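Local atomic coordinates of uncharacterized protein (Bacteroides eggerthii, PDB entry 4FTD), a protein that is of unknown function but joins an immunoglobulin-like domain to a six-bladed beta-propeller and may take part in carbohydrate metabolism. Residues L18-L23 against Y101-R106; I233-G236 against G240-N243; L354-G359 against F400-S405. All coordinates share one frame; numbering follows the deposited sequence.

Interaction 1 (L18-L23 against Y101-R106); sequences LSIKIL and YLMKVR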
loop_
_atom_site.group_PDB
_atom_site.type_symbol
_atom_site.label_atom_id
_atom_site.label_comp_id
_atom_site.label_asym_id
_atom_site.label_seq_id
_atom_site.Cartn_x
_atom_site.Cartn_y
_atom_site.Cartn_z
ATOM N N LEU A 18 -23.729 -15.939 -39.784
ATOM C CA LEU A 18 -23.636 -17.095 -38.872
ATOM C C LEU A 18 -22.278 -17.158 -38.108
ATOM O O LEU A 18 -22.220 -17.591 -36.963
ATOM C CB LEU A 18 -23.908 -18.369 -39.688
ATOM C CG LEU A 18 -25.197 -18.376 -40.517
ATOM C CD1 LEU A 18 -25.288 -19.577 -41.453
ATOM C CD2 LEU A 18 -26.387 -18.332 -39.573
ATOM N N SER A 19 -21.180 -16.723 -38.733
ATOM C CA SER A 19 -19.878 -16.642 -38.037
ATOM C C SER A 19 -18.959 -15.702 -38.800
ATOM O O SER A 19 -19.162 -15.466 -39.980
ATOM C CB SER A 19 -19.207 -18.019 -37.883
ATOM O OG SER A 19 -18.767 -18.521 -39.130
ATOM N N ILE A 20 -17.969 -15.158 -38.113
ATOM C CA ILE A 20 -17.060 -14.197 -38.725
ATOM C C ILE A 20 -15.704 -14.249 -37.993
ATOM O O ILE A 20 -15.627 -14.493 -36.778
ATOM C CB ILE A 20 -17.704 -12.776 -38.722
ATOM C CG1 ILE A 20 -16.913 -11.810 -39.643
ATOM C CG2 ILE A 20 -17.933 -12.290 -37.286
ATOM C CD1 ILE A 20 -17.587 -10.492 -39.967
ATOM N N LYS A 21 -14.646 -14.107 -38.767
ATOM C CA LYS A 21 -13.293 -14.003 -38.255
ATOM C C LYS A 21 -12.512 -12.974 -39.021
ATOM O O LYS A 21 -12.750 -12.767 -40.235
ATOM C CB LYS A 21 -12.533 -15.332 -38.240
ATOM C CG LYS A 21 -13.033 -16.459 -39.103
ATOM C CD LYS A 21 -12.051 -17.631 -39.068
ATOM C CE LYS A 21 -12.678 -18.944 -39.514
ATOM N NZ LYS A 21 -11.677 -20.037 -39.750
ATOM N N ILE A 22 -11.606 -12.327 -38.296
ATOM C CA ILE A 22 -10.563 -11.477 -38.883
ATOM C C ILE A 22 -9.366 -12.414 -39.093
ATOM O O ILE A 22 -8.969 -13.137 -38.190
ATOM C CB ILE A 22 -10.199 -10.302 -37.968
ATOM C CG1 ILE A 22 -11.337 -9.273 -37.921
ATOM C CG2 ILE A 22 -8.886 -9.621 -38.406
ATOM C CD1 ILE A 22 -11.233 -8.366 -36.719
ATOM N N LEU A 23 -8.823 -12.446 -40.299
ATOM C CA LEU A 23 -7.749 -13.395 -40.622
ATOM C C LEU A 23 -6.339 -12.816 -40.431
ATOM O O LEU A 23 -5.368 -13.563 -40.328
ATOM C CB LEU A 23 -7.928 -13.876 -42.065
ATOM C CG LEU A 23 -9.251 -14.519 -42.459
ATOM C CD1 LEU A 23 -9.220 -14.673 -43.998
ATOM C CD2 LEU A 23 -9.447 -15.875 -41.766
ATOM N N TYR A 101 -24.946 -4.959 -39.839
ATOM C CA TYR A 101 -24.430 -5.256 -38.506
ATOM C C TYR A 101 -23.433 -4.149 -38.179
ATOM O O TYR A 101 -22.718 -3.675 -39.067
ATOM C CB TYR A 101 -23.697 -6.619 -38.521
ATOM C CG TYR A 101 -24.611 -7.819 -38.663
ATOM C CD1 TYR A 101 -25.027 -8.266 -39.921
ATOM C CD2 TYR A 101 -25.030 -8.536 -37.551
ATOM C CE1 TYR A 101 -25.845 -9.375 -40.056
ATOM C CE2 TYR A 101 -25.859 -9.638 -37.686
ATOM C CZ TYR A 101 -26.255 -10.052 -38.947
ATOM O OH TYR A 101 -27.075 -11.144 -39.105
ATOM N N LEU A 102 -23.395 -3.736 -36.917
ATOM C CA LEU A 102 -22.421 -2.762 -36.427
ATOM C C LEU A 102 -21.235 -3.547 -35.869
ATOM O O LEU A 102 -21.343 -4.212 -34.825
ATOM C CB LEU A 102 -23.028 -1.849 -35.352
ATOM C CG LEU A 102 -23.798 -0.678 -35.933
ATOM C CD1 LEU A 102 -24.412 0.172 -34.812
ATOM C CD2 LEU A 102 -22.836 0.130 -36.806
HETATM N N MSE A 103 -20.107 -3.461 -36.570
HETATM C CA MSE A 103 -18.930 -4.243 -36.238
HETATM C C MSE A 103 -17.871 -3.391 -35.560
HETATM O O MSE A 103 -17.343 -2.478 -36.173
HETATM C CB MSE A 103 -18.370 -4.916 -37.488
HETATM C CG MSE A 103 -17.154 -5.782 -37.194
HETATM SE SE MSE A 103 -16.638 -6.889 -38.718
HETATM C CE MSE A 103 -14.641 -6.519 -38.767
ATOM N N LYS A 104 -17.557 -3.730 -34.302
ATOM C CA LYS A 104 -16.616 -2.963 -33.487
ATOM C C LYS A 104 -15.281 -3.696 -33.368
ATOM O O LYS A 104 -15.248 -4.887 -33.036
ATOM C CB LYS A 104 -17.188 -2.710 -32.088
ATOM C CG LYS A 104 -16.348 -1.761 -31.225
ATOM C CD LYS A 104 -16.844 -1.729 -29.785
ATOM C CE LYS A 104 -18.217 -1.078 -29.679
ATOM N NZ LYS A 104 -18.655 -1.018 -28.262
ATOM N N VAL A 105 -14.198 -2.980 -33.679
ATOM C CA VAL A 105 -12.840 -3.486 -33.513
ATOM C C VAL A 105 -12.153 -2.590 -32.458
ATOM O O VAL A 105 -12.255 -1.362 -32.531
ATOM C CB VAL A 105 -12.033 -3.518 -34.826
ATOM C CG1 VAL A 105 -10.590 -3.893 -34.541
ATOM C CG2 VAL A 105 -12.640 -4.514 -35.829
ATOM N N ARG A 106 -11.459 -3.239 -31.516
ATOM C CA ARG A 106 -10.838 -2.593 -30.362
ATOM C C ARG A 106 -9.363 -2.947 -30.206
ATOM O O ARG A 106 -8.976 -4.079 -30.502
ATOM C CB ARG A 106 -11.583 -3.046 -29.114
ATOM C CG ARG A 106 -13.045 -2.643 -29.114
ATOM C CD ARG A 106 -13.755 -3.165 -27.892
ATOM N NE ARG A 106 -13.853 -4.620 -27.928
ATOM C CZ ARG A 106 -13.897 -5.414 -26.862
ATOM N NH1 ARG A 106 -13.827 -4.915 -25.640
ATOM N NH2 ARG A 106 -13.978 -6.733 -27.011
#

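Interaction 2 (I233-G236 against G240-N243); sequences INVG and GAGN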
loop_
_atom_site.group_PDB
_atom_site.type_symbol
_atom_site.label_atom_id
_atom_site.label_comp_id
_atom_site.label_asym_id
_atom_site.label_seq_id
_atom_site.Cartn_x
_atom_site.Cartn_y
_atom_site.Cartn_z
ATOM N N ILE A 233 19.805 6.174 25.551
ATOM C CA ILE A 233 19.837 7.610 25.330
ATOM C C ILE A 233 19.407 8.306 26.599
ATOM O O ILE A 233 18.356 7.992 27.200
ATOM C CB ILE A 233 18.932 7.997 24.139
ATOM C CG1 ILE A 233 19.446 7.335 22.847
ATOM C CG2 ILE A 233 18.783 9.507 24.024
ATOM C CD1 ILE A 233 18.433 7.320 21.721
ATOM N N ASN A 234 20.303 9.169 27.065
ATOM C CA ASN A 234 20.061 10.041 28.203
ATOM C C ASN A 234 19.410 11.289 27.634
ATOM O O ASN A 234 20.103 12.156 27.119
ATOM C CB ASN A 234 21.368 10.411 28.890
ATOM C CG ASN A 234 21.150 11.163 30.179
ATOM O OD1 ASN A 234 20.157 11.870 30.362
ATOM N ND2 ASN A 234 22.077 10.986 31.104
ATOM N N VAL A 235 18.092 11.391 27.769
ATOM C CA VAL A 235 17.331 12.488 27.173
ATOM C C VAL A 235 17.720 13.818 27.824
ATOM O O VAL A 235 17.727 14.859 27.160
ATOM C CB VAL A 235 15.804 12.208 27.226
ATOM C CG1 VAL A 235 14.996 13.431 26.739
ATOM C CG2 VAL A 235 15.494 10.999 26.339
ATOM N N GLY A 236 18.088 13.751 29.112
ATOM C CA GLY A 236 18.523 14.901 29.878
ATOM C C GLY A 236 19.787 15.556 29.315
ATOM O O GLY A 236 20.014 16.684 29.580
ATOM N N GLY A 240 17.292 20.957 24.238
ATOM C CA GLY A 240 16.027 21.170 23.507
ATOM C C GLY A 240 15.049 19.995 23.516
ATOM O O GLY A 240 13.911 20.119 23.053
ATOM N N ALA A 241 15.451 18.834 24.031
ATOM C CA ALA A 241 14.541 17.695 24.014
ATOM C C ALA A 241 13.416 17.943 24.998
ATOM O O ALA A 241 13.609 18.634 25.973
ATOM C CB ALA A 241 15.259 16.376 24.356
ATOM N N GLY A 242 12.256 17.344 24.743
ATOM C CA GLY A 242 11.138 17.380 25.669
ATOM C C GLY A 242 11.213 16.312 26.747
ATOM O O GLY A 242 12.252 15.645 26.970
ATOM N N ASN A 243 10.088 16.117 27.406
ATOM C CA ASN A 243 10.013 15.281 28.600
ATOM C C ASN A 243 9.926 13.811 28.371
ATOM O O ASN A 243 10.676 13.038 28.981
ATOM C CB ASN A 243 8.838 15.720 29.489
ATOM C CG ASN A 243 9.121 17.031 30.165
ATOM O OD1 ASN A 243 10.211 17.223 30.691
ATOM N ND2 ASN A 243 8.162 17.956 30.128
#

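Interaction 3 (L354-G359 against F400-S405); sequences LVCTAG and FKLGGS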
loop_
_atom_site.group_PDB
_atom_site.type_symbol
_atom_site.label_atom_id
_atom_site.label_comp_id
_atom_site.label_asym_id
_atom_site.label_seq_id
_atom_site.Cartn_x
_atom_site.Cartn_y
_atom_site.Cartn_z
ATOM N N LEU A 354 -0.058 4.501 1.460
ATOM C CA LEU A 354 -0.626 3.587 2.452
ATOM C C LEU A 354 -0.651 4.368 3.772
ATOM O O LEU A 354 0.381 4.944 4.177
ATOM C CB LEU A 354 0.228 2.329 2.577
ATOM C CG LEU A 354 -0.108 1.345 3.706
ATOM C CD1 LEU A 354 -1.526 0.802 3.601
ATOM C CD2 LEU A 354 0.949 0.224 3.713
ATOM N N VAL A 355 -1.821 4.453 4.391
ATOM C CA VAL A 355 -1.949 5.107 5.698
ATOM C C VAL A 355 -2.849 4.278 6.569
ATOM O O VAL A 355 -3.537 3.367 6.071
ATOM C CB VAL A 355 -2.509 6.543 5.607
ATOM C CG1 VAL A 355 -1.606 7.443 4.785
ATOM C CG2 VAL A 355 -3.943 6.554 5.085
ATOM N N CYS A 356 -2.797 4.522 7.887
ATOM C CA CYS A 356 -3.840 3.995 8.775
ATOM C C CYS A 356 -4.463 5.151 9.498
ATOM O O CYS A 356 -3.735 5.984 10.074
ATOM C CB CYS A 356 -3.293 2.962 9.779
ATOM S SG CYS A 356 -4.578 2.118 10.724
ATOM N N THR A 357 -5.793 5.246 9.502
ATOM C CA THR A 357 -6.412 6.363 10.233
ATOM C C THR A 357 -6.481 5.939 11.728
ATOM O O THR A 357 -6.828 4.809 12.023
ATOM C CB THR A 357 -7.766 6.784 9.643
ATOM O OG1 THR A 357 -8.591 5.639 9.702
ATOM C CG2 THR A 357 -7.626 7.330 8.141
ATOM N N ALA A 358 -6.138 6.847 12.644
ATOM C CA ALA A 358 -5.887 6.506 14.064
ATOM C C ALA A 358 -7.115 6.445 14.962
ATOM O O ALA A 358 -7.354 5.446 15.676
ATOM C CB ALA A 358 -4.857 7.474 14.645
ATOM N N GLY A 359 -7.908 7.513 14.965
ATOM C CA GLY A 359 -9.018 7.572 15.903
ATOM C C GLY A 359 -8.584 7.907 17.323
ATOM O O GLY A 359 -8.861 7.157 18.248
ATOM N N PHE A 400 -9.904 -0.692 4.337
ATOM C CA PHE A 400 -10.263 -1.823 5.169
ATOM C C PHE A 400 -10.426 -1.281 6.579
ATOM O O PHE A 400 -9.469 -0.853 7.191
ATOM C CB PHE A 400 -9.256 -2.973 5.133
ATOM C CG PHE A 400 -9.770 -4.198 5.846
ATOM C CD1 PHE A 400 -9.637 -4.321 7.223
ATOM C CD2 PHE A 400 -10.455 -5.187 5.147
ATOM C CE1 PHE A 400 -10.159 -5.417 7.897
ATOM C CE2 PHE A 400 -10.982 -6.291 5.817
ATOM C CZ PHE A 400 -10.845 -6.394 7.197
ATOM N N LYS A 401 -11.653 -1.283 7.058
ATOM C CA LYS A 401 -11.992 -0.786 8.368
ATOM C C LYS A 401 -11.631 -1.811 9.434
ATOM O O LYS A 401 -12.081 -2.957 9.357
ATOM C CB LYS A 401 -13.479 -0.487 8.384
ATOM C CG LYS A 401 -13.837 0.820 7.697
ATOM C CD LYS A 401 -15.333 1.041 7.798
ATOM C CE LYS A 401 -15.661 2.414 8.333
ATOM N NZ LYS A 401 -15.262 2.653 9.766
ATOM N N LEU A 402 -10.860 -1.382 10.443
ATOM C CA LEU A 402 -10.360 -2.263 11.496
ATOM C C LEU A 402 -11.343 -2.382 12.670
ATOM O O LEU A 402 -11.127 -3.176 13.567
ATOM C CB LEU A 402 -8.976 -1.782 11.984
ATOM C CG LEU A 402 -7.813 -1.719 10.981
ATOM C CD1 LEU A 402 -6.634 -0.883 11.507
ATOM C CD2 LEU A 402 -7.403 -3.135 10.661
ATOM N N GLY A 403 -12.402 -1.571 12.675
ATOM C CA GLY A 403 -13.359 -1.556 13.787
ATOM C C GLY A 403 -12.789 -0.823 14.998
ATOM O O GLY A 403 -11.718 -0.207 14.953
ATOM N N GLY A 404 -13.527 -0.902 16.082
ATOM C CA GLY A 404 -13.159 -0.278 17.329
ATOM C C GLY A 404 -13.688 1.138 17.337
ATOM O O GLY A 404 -14.503 1.521 16.516
ATOM N N SER A 405 -13.234 1.923 18.296
ATOM C CA SER A 405 -13.687 3.300 18.394
ATOM C C SER A 405 -12.540 4.147 18.925
ATOM O O SER A 405 -11.433 3.660 19.220
ATOM C CB SER A 405 -14.924 3.385 19.287
ATOM O OG SER A 405 -14.587 2.944 20.569
#

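Interaction 1 (L18-L23 against Y101-R106)
Ile20 and Ile22 meet Met103 and Val105 through aliphatic and selenium atoms, and no ring, amide or guanidinium takes part. The ring of Tyr101 stands at the end of the contact; its OH hydrogen-bonds to Glu39 and to the backbone N of Leu17. Met103 is modelled as selenomethionine. Its CB points toward the other strand, and CG, opposite the backbone N (chi1 -178°), carries the chain on that way. Ile20 crosses this chain obliquely and sets CD1 3.9 Å from Met103 SE. A bend at chi3 (132°) then turns the end of the chain toward Ile22, and Met103 CE lies 4.4 Å from Ile22 CG1. Ile22 and Val105 reach for each other tip to tip, with Ile22 CD1 4.2 Å from Val105 CG2. The strand axes are 11.1 Å apart and cross at -33°. This is consistent with two faces packing against each other across an immunoglobulin-like sandwich. Ile44 and Ile60 fill in around the contact. All four side chains are buried and apolar. The chemistry is therefore dispersion and exclusion of water, with selenium standing where sulfur would be in the natural protein.

Interaction 2 (I233-G236 against G240-N243)
Val235 begins a short 3-10 segment, while Ala241 lies in extended chain across from it, their CA atoms 6.7 Å apart. Both belong to the connection between strand 228-233 and strand 250-253. Gly240 has a positive phi (87°), a conformation that favours glycine, and it leads the chain back past Val235. Past this turn Ala241 and Gly242 run by the valine side chain. The contact rests on one methyl group, Val235 CG1. CB of Val235 points toward residues 240-243, and CG1, opposite the backbone N (chi1 174°), is the branch that meets them. Val235 CG1 packs against Ala241 CB at 3.8 Å. The same methyl, Val235 CG1, comes within 3.5 Å of Gly242 O, a van der Waals approach to a carbonyl oxygen. Ala241 CB also sits 4.0 Å from Val235 O. The surroundings come from two blades of the propeller. Val235 touches Ser208, while Ala241 lies on Glu270 and Leu272 of strand 270-277. The polar backbone is met from outside the two segments: Glu270 OE2 accepts a hydrogen bond from Gly242 N, and Lys211 NZ gives a weak one to Gly242 O. The connection thus spans the seam between neighbouring blades. Its chemistry is divided: small apolar groups meet on the inside of the turn, while Glu270 holds Gly242 N and Lys211 adds only a weak bond.

Interaction 3 (L354-G359 against F400-S405)
Cys356 has SG anti to the backbone N (chi1 -172°), and Leu402 turns CG opposite its carbonyl carbon (chi1 -60°). With chi2 extended at 165°, Leu402 CD1 reaches the sulfur: Cys356 SG to Leu402 CD1 is 3.7 Å. This is an apolar meeting of a thiol and one methyl branch. Further on, the far ends of the two segments draw together, with the CA atoms of Gly359 and Ser405 6.8 Å apart. There the backbones come near each other, Gly359 O 4.4 Å from Ser405 O. Arg435 NH2 hydrogen-bonds to both of these oxygens, and its NE bonds to Ala358 O. Strands 350-357 and 398-401 belong to one blade of the propeller. Arg435 and the surrounding side chains come from the next one: Cys356 lies on Ala412 and Thr414, and Leu402 on Ser125 and Ser438. That next blade joins strand 120-125 to three strands from the C-terminal end, the usual way a propeller ring is closed. The contact therefore pairs a buried sulfur-methyl packing with a polar end. There Arg435 bridges the two carbonyl oxygens through NH2, and its positive charge probably favours their gathering.

From the N terminus, interaction 1 comes first. It closes a loop of 77 residues that makes up much of what is probably the immunoglobulin-like domain, and brings together the beginning and end of that chain section. The chain then enters the propeller through strand 120-125. Interaction 2 closes a very short loop, with only three residues between its segments, at the passage from one blade to the next. Interaction 3 closes a longer loop of 40 residues, which includes helix 381-390, beside the blade that completes the ring. The three follow in series; none nests or crosses. Interactions 1 and 2 have centres 75 Å apart, on opposite sides of the chain's centre. Interactions 2 and 3 share the propeller, their centres 31 Å apart.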